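Long-range contacts in diphosphomevalonate decarboxylase, putative (Trypanosoma brucei, PDB 2HKE), which probably catalyses the ATP-dependent decarboxylation of (R)-5-diphosphomevalonate to isopentenyl diphosphate, a precursor of isoprenoids and sterols: residues A[203-208]-A[258-263]; A[211-216]-A[252-257]. The protein carries 1 engineered substitution. One frame throughout, in Å; residues are numbered along the deposited sequence.

Contact 1 (A[203-208]-A[258-263]); sequences MQQSLK and TEPKIT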
ATOM      1  N   MET A 203       1.399  15.169   5.164  1.00 21.15           N
ATOM      2  CA  MET A 203       0.021  14.950   5.586  1.00 20.68           C
ATOM      3  C   MET A 203      -0.338  15.872   6.745  1.00 19.64           C
ATOM      4  O   MET A 203      -1.470  16.366   6.822  1.00 20.43           O
ATOM      5  CB  MET A 203      -0.299  13.472   5.935  1.00 20.28           C
ATOM      6  CG  MET A 203       0.373  12.900   7.138  1.00 21.10           C
ATOM      7  SD  MET A 203      -0.232  11.187   7.469  1.00 20.87           S
ATOM      8  CE  MET A 203       0.502  10.300   6.107  1.00 18.91           C
ATOM      9  N   GLN A 204       0.612  16.137   7.623  1.00 19.95           N
ATOM     10  CA  GLN A 204       0.316  17.070   8.715  1.00 21.11           C
ATOM     11  C   GLN A 204       0.279  18.526   8.168  1.00 21.32           C
ATOM     12  O   GLN A 204      -0.482  19.339   8.645  1.00 21.58           O
ATOM     13  CB  GLN A 204       1.323  16.936   9.838  1.00 20.83           C
ATOM     14  CG  GLN A 204       1.279  15.536  10.516  1.00 22.66           C
ATOM     15  CD  GLN A 204      -0.147  15.115  10.898  1.00 23.05           C
ATOM     16  OE1 GLN A 204      -0.828  14.420  10.136  1.00 22.48           O
ATOM     17  NE2 GLN A 204      -0.634  15.601  12.030  1.00 25.41           N
ATOM     18  N   GLN A 205       1.072  18.821   7.162  1.00 22.51           N
ATOM     19  CA  GLN A 205       1.005  20.149   6.552  1.00 22.23           C
ATOM     20  C   GLN A 205      -0.358  20.347   5.906  1.00 21.92           C
ATOM     21  O   GLN A 205      -0.978  21.391   6.025  1.00 20.84           O
ATOM     22  CB  GLN A 205       2.159  20.325   5.574  1.00 24.23           C
ATOM     23  CG  GLN A 205       2.457  21.780   5.220  1.00 26.67           C
ATOM     24  CD  GLN A 205       2.956  22.641   6.392  1.00 33.29           C
ATOM     25  OE1 GLN A 205       3.352  22.128   7.461  1.00 36.83           O
ATOM     26  NE2 GLN A 205       2.946  23.978   6.185  1.00 33.82           N
ATOM     27  N   SER A 206      -0.880  19.308   5.247  1.00 21.53           N
ATOM     28  CA  SER A 206      -2.258  19.359   4.708  1.00 21.04           C
ATOM     29  C   SER A 206      -3.280  19.563   5.793  1.00 21.29           C
ATOM     30  O   SER A 206      -4.179  20.325   5.651  1.00 21.12           O
ATOM     31  CB  SER A 206      -2.604  18.079   3.916  1.00 20.94           C
ATOM     32  OG  SER A 206      -1.780  17.924   2.788  1.00 19.99           O
ATOM     33  N   LEU A 207      -3.146  18.867   6.907  1.00 23.28           N
ATOM     34  CA  LEU A 207      -4.101  18.975   7.954  1.00 24.37           C
ATOM     35  C   LEU A 207      -4.098  20.373   8.507  1.00 25.31           C
ATOM     36  O   LEU A 207      -5.160  20.876   8.836  1.00 25.94           O
ATOM     37  CB  LEU A 207      -3.810  17.972   9.069  1.00 24.02           C
ATOM     38  CG  LEU A 207      -4.842  17.773  10.152  1.00 24.61           C
ATOM     39  CD1 LEU A 207      -6.248  17.402   9.633  1.00 22.82           C
ATOM     40  CD2 LEU A 207      -4.272  16.613  11.057  1.00 25.39           C
ATOM     41  N   LYS A 208      -2.912  20.981   8.592  1.00 26.45           N
ATOM     42  CA  LYS A 208      -2.757  22.353   9.095  1.00 27.29           C
ATOM     43  C   LYS A 208      -3.303  23.428   8.137  1.00 27.93           C
ATOM     44  O   LYS A 208      -3.820  24.444   8.595  1.00 28.45           O
ATOM     45  CB  LYS A 208      -1.275  22.629   9.345  1.00 28.33           C
ATOM     46  CG  LYS A 208      -0.942  23.902  10.133  1.00 29.25           C
ATOM     47  CD  LYS A 208       0.542  24.175  10.070  1.00 31.63           C
ATOM     48  CE  LYS A 208       0.962  25.357  10.968  1.00 35.80           C
ATOM     49  NZ  LYS A 208       2.463  25.529  10.961  1.00 40.05           N
ATOM     50  N   THR A 258      -2.584  22.561  -0.168  1.00 22.93           N
ATOM     51  CA  THR A 258      -1.716  22.617   1.001  1.00 22.67           C
ATOM     52  C   THR A 258      -0.777  23.796   0.802  1.00 23.23           C
ATOM     53  O   THR A 258      -0.458  24.166  -0.332  1.00 21.65           O
ATOM     54  CB  THR A 258      -0.950  21.273   1.157  1.00 21.92           C
ATOM     55  OG1 THR A 258      -1.912  20.233   1.387  1.00 20.92           O
ATOM     56  CG2 THR A 258       0.055  21.278   2.343  1.00 21.77           C
ATOM     57  N   GLU A 259      -0.324  24.370   1.918  1.00 25.62           N
ATOM     58  CA  GLU A 259       0.633  25.501   1.878  1.00 27.32           C
ATOM     59  C   GLU A 259       1.872  25.211   2.699  1.00 27.06           C
ATOM     60  O   GLU A 259       1.777  25.013   3.909  1.00 27.82           O
ATOM     61  CB  GLU A 259      -0.082  26.747   2.386  1.00 27.91           C
ATOM     62  CG  GLU A 259      -1.246  27.092   1.520  1.00 31.56           C
ATOM     63  CD  GLU A 259      -1.797  28.466   1.747  1.00 34.70           C
ATOM     64  OE1 GLU A 259      -1.739  28.950   2.903  1.00 45.19           O
ATOM     65  OE2 GLU A 259      -2.303  29.058   0.754  1.00 46.12           O
ATOM     66  N   PRO A 260       3.048  25.114   2.060  1.00 27.17           N
ATOM     67  CA  PRO A 260       3.358  25.164   0.623  1.00 27.37           C
ATOM     68  C   PRO A 260       2.726  23.997  -0.128  1.00 27.29           C
ATOM     69  O   PRO A 260       2.481  22.937   0.469  1.00 26.36           O
ATOM     70  CB  PRO A 260       4.865  25.004   0.577  1.00 28.33           C
ATOM     71  CG  PRO A 260       5.352  25.196   1.933  1.00 28.40           C
ATOM     72  CD  PRO A 260       4.251  24.921   2.873  1.00 28.34           C
ATOM     73  N   LYS A 261       2.460  24.209  -1.417  1.00 27.17           N
ATOM     74  CA  LYS A 261       1.841  23.196  -2.263  1.00 26.93           C
ATOM     75  C   LYS A 261       2.696  21.931  -2.283  1.00 24.55           C
ATOM     76  O   LYS A 261       3.936  21.975  -2.283  1.00 24.87           O
ATOM     77  CB  LYS A 261       1.714  23.731  -3.675  1.00 27.74           C
ATOM     78  CG  LYS A 261       0.835  22.983  -4.612  1.00 30.07           C
ATOM     79  CD  LYS A 261       0.880  23.677  -6.004  1.00 30.72           C
ATOM     80  CE  LYS A 261       0.379  22.757  -7.134  1.00 34.80           C
ATOM     81  NZ  LYS A 261       0.224  23.465  -8.489  1.00 38.21           N
ATOM     82  N   ILE A 262       2.000  20.805  -2.289  1.00 23.88           N
ATOM     83  CA  ILE A 262       2.618  19.490  -2.394  1.00 24.21           C
ATOM     84  C   ILE A 262       2.221  18.896  -3.737  1.00 23.76           C
ATOM     85  O   ILE A 262       1.003  18.849  -4.070  1.00 23.10           O
ATOM     86  CB  ILE A 262       2.087  18.515  -1.303  1.00 22.04           C
ATOM     87  CG1 ILE A 262       2.440  18.996   0.107  1.00 24.14           C
ATOM     88  CG2 ILE A 262       2.647  17.086  -1.573  1.00 24.52           C
ATOM     89  CD1 ILE A 262       1.765  18.184   1.285  1.00 23.64           C
ATOM     90  N   THR A 263       3.214  18.417  -4.481  1.00 26.38           N
ATOM     91  CA  THR A 263       2.980  17.816  -5.798  1.00 26.74           C
ATOM     92  C   THR A 263       3.711  16.504  -5.897  1.00 26.92           C
ATOM     93  O   THR A 263       4.950  16.463  -5.910  1.00 26.54           O
ATOM     94  CB  THR A 263       3.531  18.717  -6.929  1.00 28.65           C
ATOM     95  OG1 THR A 263       2.986  20.040  -6.766  1.00 31.14           O
ATOM     96  CG2 THR A 263       3.142  18.139  -8.288  1.00 29.49           C
TER

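Contact 2 (A[211-216]-A[252-257]); sequences PLMKKR and QEICAT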
ATOM      1  N   PRO A 211      -7.687  23.859   2.948  1.00 26.89           N
ATOM      2  CA  PRO A 211      -9.051  24.146   3.387  1.00 26.49           C
ATOM      3  C   PRO A 211      -9.992  22.989   3.187  1.00 26.06           C
ATOM      4  O   PRO A 211     -11.117  23.055   3.643  1.00 26.21           O
ATOM      5  CB  PRO A 211      -9.473  25.330   2.487  1.00 26.36           C
ATOM      6  CG  PRO A 211      -8.722  25.088   1.249  1.00 29.17           C
ATOM      7  CD  PRO A 211      -7.335  24.655   1.758  1.00 27.32           C
ATOM      8  N   LEU A 212      -9.537  21.916   2.525  1.00 26.19           N
ATOM      9  CA  LEU A 212     -10.422  20.791   2.186  1.00 25.86           C
ATOM     10  C   LEU A 212     -10.520  19.661   3.222  1.00 24.22           C
ATOM     11  O   LEU A 212     -11.388  18.778   3.127  1.00 23.60           O
ATOM     12  CB  LEU A 212      -9.988  20.211   0.840  1.00 26.77           C
ATOM     13  CG  LEU A 212      -9.910  21.251  -0.282  1.00 28.39           C
ATOM     14  CD1 LEU A 212      -9.411  20.593  -1.526  1.00 29.34           C
ATOM     15  CD2 LEU A 212     -11.255  21.936  -0.475  1.00 30.23           C
ATOM     16  N   MET A 213      -9.639  19.684   4.210  1.00 23.69           N
ATOM     17  CA  MET A 213      -9.521  18.594   5.172  1.00 22.75           C
ATOM     18  C   MET A 213     -10.686  18.492   6.161  1.00 23.01           C
ATOM     19  O   MET A 213     -11.117  17.402   6.500  1.00 22.79           O
ATOM     20  CB  MET A 213      -8.177  18.677   5.893  1.00 22.57           C
ATOM     21  CG  MET A 213      -7.025  18.337   4.967  1.00 22.31           C
ATOM     22  SD  MET A 213      -6.982  16.618   4.564  1.00 27.10           S
ATOM     23  CE  MET A 213      -6.323  16.010   6.145  1.00 26.93           C
ATOM     24  N   LYS A 214     -11.232  19.625   6.617  1.00 22.51           N
ATOM     25  CA  LYS A 214     -12.314  19.571   7.580  1.00 22.88           C
ATOM     26  C   LYS A 214     -13.535  18.773   7.145  1.00 21.79           C
ATOM     27  O   LYS A 214     -14.073  17.940   7.924  1.00 21.99           O
ATOM     28  CB  LYS A 214     -12.750  21.007   7.933  1.00 23.55           C
ATOM     29  CG  LYS A 214     -13.771  21.112   9.080  1.00 23.77           C
ATOM     30  CD  LYS A 214     -14.186  22.581   9.227  1.00 25.07           C
ATOM     31  CE  LYS A 214     -15.281  22.779  10.224  1.00 28.80           C
ATOM     32  NZ  LYS A 214     -14.748  22.588  11.615  1.00 31.54           N
ATOM     33  N   LYS A 215     -14.016  19.070   5.932  1.00 21.71           N
ATOM     34  CA  LYS A 215     -15.185  18.432   5.370  1.00 22.38           C
ATOM     35  C   LYS A 215     -14.835  16.985   5.019  1.00 21.41           C
ATOM     36  O   LYS A 215     -15.662  16.103   5.177  1.00 21.90           O
ATOM     37  CB  LYS A 215     -15.686  19.130   4.111  1.00 23.13           C
ATOM     38  CG  LYS A 215     -16.968  18.521   3.592  1.00 23.45           C
ATOM     39  CD  LYS A 215     -17.621  19.386   2.495  1.00 26.06           C
ATOM     40  CE  LYS A 215     -17.511  18.717   1.129  1.00 31.42           C
ATOM     41  NZ  LYS A 215     -16.414  19.225   0.341  1.00 30.47           N
ATOM     42  N   ARG A 216     -13.607  16.762   4.587  1.00 21.79           N
ATOM     43  CA  ARG A 216     -13.155  15.367   4.276  1.00 22.09           C
ATOM     44  C   ARG A 216     -13.298  14.445   5.487  1.00 22.41           C
ATOM     45  O   ARG A 216     -13.837  13.355   5.373  1.00 21.20           O
ATOM     46  CB  ARG A 216     -11.741  15.368   3.722  1.00 22.25           C
ATOM     47  CG  ARG A 216     -11.167  13.952   3.556  1.00 21.94           C
ATOM     48  CD  ARG A 216      -9.817  13.929   2.929  1.00 22.13           C
ATOM     49  NE  ARG A 216      -9.355  12.541   2.933  1.00 22.00           N
ATOM     50  CZ  ARG A 216      -9.886  11.558   2.214  1.00 22.06           C
ATOM     51  NH1 ARG A 216     -10.842  11.778   1.313  1.00 25.26           N
ATOM     52  NH2 ARG A 216      -9.394  10.328   2.365  1.00 25.07           N
ATOM     53  N   GLN A 252      -5.161  14.420  -4.401  1.00 19.49           N
ATOM     54  CA  GLN A 252      -4.346  15.313  -5.230  1.00 21.45           C
ATOM     55  C   GLN A 252      -4.795  16.786  -5.005  1.00 21.53           C
ATOM     56  O   GLN A 252      -3.935  17.680  -4.962  1.00 22.46           O
ATOM     57  CB  GLN A 252      -4.372  14.917  -6.717  1.00 21.53           C
ATOM     58  CG  GLN A 252      -3.523  13.656  -6.977  1.00 22.04           C
ATOM     59  CD  GLN A 252      -3.687  13.083  -8.338  1.00 22.55           C
ATOM     60  OE1 GLN A 252      -4.701  13.341  -9.035  1.00 22.40           O
ATOM     61  NE2 GLN A 252      -2.716  12.258  -8.735  1.00 22.92           N
ATOM     62  N   GLU A 253      -6.077  17.020  -4.846  1.00 21.92           N
ATOM     63  CA  GLU A 253      -6.567  18.384  -4.617  1.00 23.86           C
ATOM     64  C   GLU A 253      -6.162  18.873  -3.245  1.00 23.12           C
ATOM     65  O   GLU A 253      -5.824  20.077  -3.073  1.00 22.86           O
ATOM     66  CB  GLU A 253      -8.070  18.486  -4.834  1.00 24.39           C
ATOM     67  CG  GLU A 253      -8.528  19.947  -4.903  1.00 26.03           C
ATOM     68  CD  GLU A 253     -10.053  20.129  -5.007  1.00 31.01           C
ATOM     69  OE1 GLU A 253     -10.791  19.116  -5.074  1.00 39.02           O
ATOM     70  OE2 GLU A 253     -10.505  21.314  -4.980  1.00 38.57           O
ATOM     71  N   ILE A 254      -6.210  17.985  -2.257  1.00 21.49           N
ATOM     72  CA  ILE A 254      -5.708  18.321  -0.924  1.00 21.63           C
ATOM     73  C   ILE A 254      -4.262  18.752  -0.973  1.00 21.32           C
ATOM     74  O   ILE A 254      -3.891  19.782  -0.403  1.00 22.23           O
ATOM     75  CB  ILE A 254      -5.906  17.164   0.063  1.00 20.88           C
ATOM     76  CG1 ILE A 254      -7.397  17.051   0.406  1.00 20.21           C
ATOM     77  CG2 ILE A 254      -5.121  17.444   1.342  1.00 20.42           C
ATOM     78  CD1 ILE A 254      -7.820  15.724   0.975  1.00 22.73           C
ATOM     79  N   CYS A 255      -3.438  17.976  -1.654  1.00 20.39           N
ATOM     80  CA  CYS A 255      -2.030  18.305  -1.796  1.00 20.78           C
ATOM     81  C   CYS A 255      -1.864  19.661  -2.508  1.00 22.30           C
ATOM     82  O   CYS A 255      -1.023  20.465  -2.135  1.00 19.57           O
ATOM     83  CB  CYS A 255      -1.312  17.187  -2.509  1.00 21.20           C
ATOM     84  SG  CYS A 255      -1.055  15.770  -1.363  1.00 23.57           S
ATOM     85  N   ALA A 256      -2.656  19.894  -3.547  1.00 22.18           N
ATOM     86  CA  ALA A 256      -2.521  21.124  -4.343  1.00 22.93           C
ATOM     87  C   ALA A 256      -2.930  22.371  -3.550  1.00 23.90           C
ATOM     88  O   ALA A 256      -2.469  23.444  -3.870  1.00 25.09           O
ATOM     89  CB  ALA A 256      -3.384  21.027  -5.626  1.00 23.49           C
ATOM     90  N   THR A 257      -3.795  22.223  -2.558  1.00 22.02           N
ATOM     91  CA  THR A 257      -4.294  23.309  -1.716  1.00 22.79           C
ATOM     92  C   THR A 257      -3.634  23.355  -0.320  1.00 23.74           C
ATOM     93  O   THR A 257      -4.078  24.077   0.590  1.00 23.34           O
ATOM     94  CB  THR A 257      -5.778  23.182  -1.544  1.00 22.58           C
ATOM     95  OG1 THR A 257      -6.080  21.951  -0.903  1.00 22.47           O
ATOM     96  CG2 THR A 257      -6.527  23.245  -2.902  1.00 24.14           C
TER

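Contact 1 (A[203-208]-A[258-263])
The flat amide of Q205 meets the E259-P260 peptide. At its NH2 edge, on the side of CG, NE2 donates to E259 O at 2.8 Å, with a nearly straight N-H...O angle of 170°. The acceptor lies almost in the amide plane. The donor in turn lies in the carbonyl plane of E259. P260 CD approaches obliquely from one side of the amide, 3.7 Å from NE2. The peptide before P260 is cis, which puts CD beside the carbonyl oxygen, and so the one amide nitrogen meets both. CG of Q205 is anti to the backbone N (chi1 -162°). The chain then bends at chi2 and brings the amide back to the turn.

T258 packs beside Q205 and S206. Its CG2 packs on the helix backbone, 3.7 Å from Q205 C, and also touches Q205 CG at 3.8 Å. T258 OG1 and S206 OG form a 2.7 Å hydrogen bond. W20 NE1 also hydrogen-bonds to S206 OG, and T258 OG1 hydrogen-bonds to I254 O, which gives both buried hydroxyls further partners. I262 CD1 packs 3.9 Å from S206 OG. T209 OG1 bonds both Q205 O and E259 N, a further polar tie between helix and loop. The backbone of 258-261 matches a type VIb cis-proline turn, here docked against helix 199-209.

Contact 2 (A[211-216]-A[252-257])
I254 and L212 bury the most surface here, and T257 follows. The side chain of I254 reaches toward helix 213-234. Its CD1 is tightly packed, 3.3 Å from R216 CD. The same methyl touches M213 SD at 3.8 Å, and CG2 is also near this sulfur. R216 is extended from CG to NE, and its chain crosses I254 at about a right angle, with CD on the isoleucine tip. Its guanidinium continues past this tip to a salt bridge with E247 and a hydrogen bond to K18 O.

L212 lies across the last turn of helix 237-256. Its CB faces I254 CG1 at 4.1 Å. Its CD1 abuts the aliphatic part of E253, 3.5 Å from CG, and meets T257 OG1 at 3.7 Å. T257 holds OG1 between its backbone N and carbonyl carbon (chi1 61°). This turns the hydroxyl toward the helix carbonyls and 2.9 Å from E253 O. The same hydroxyl hydrogen-bonds to S210 OG. P211 CD extends the packing, 3.5 Å from T257 O.

The start of helix 213-234 thus packs against the end of helix 237-256. Helix 199-209 borders both, with L207 on M213 and S206 on I254.

How the contacts relate
The centres of the two contacts are about 8 Å apart, and all four segments fall in the C-terminal domain. Along the chain the order is 203-208, 211-216, 252-257, 258-263, so contact 2 is enclosed by contact 1. Helix 199-209 leads into helix 213-234, and the loop of contact 1 directly follows helix 237-256. The contacts touch through a probable hydrogen bond from I262 N to C255 O (3.0 Å), and S206 O packs on M213 CG. Three helices and one loop therefore form a continuous cluster. K18 and W20, from the N-terminal domain, reach it, so the cluster also meets that part of the protein.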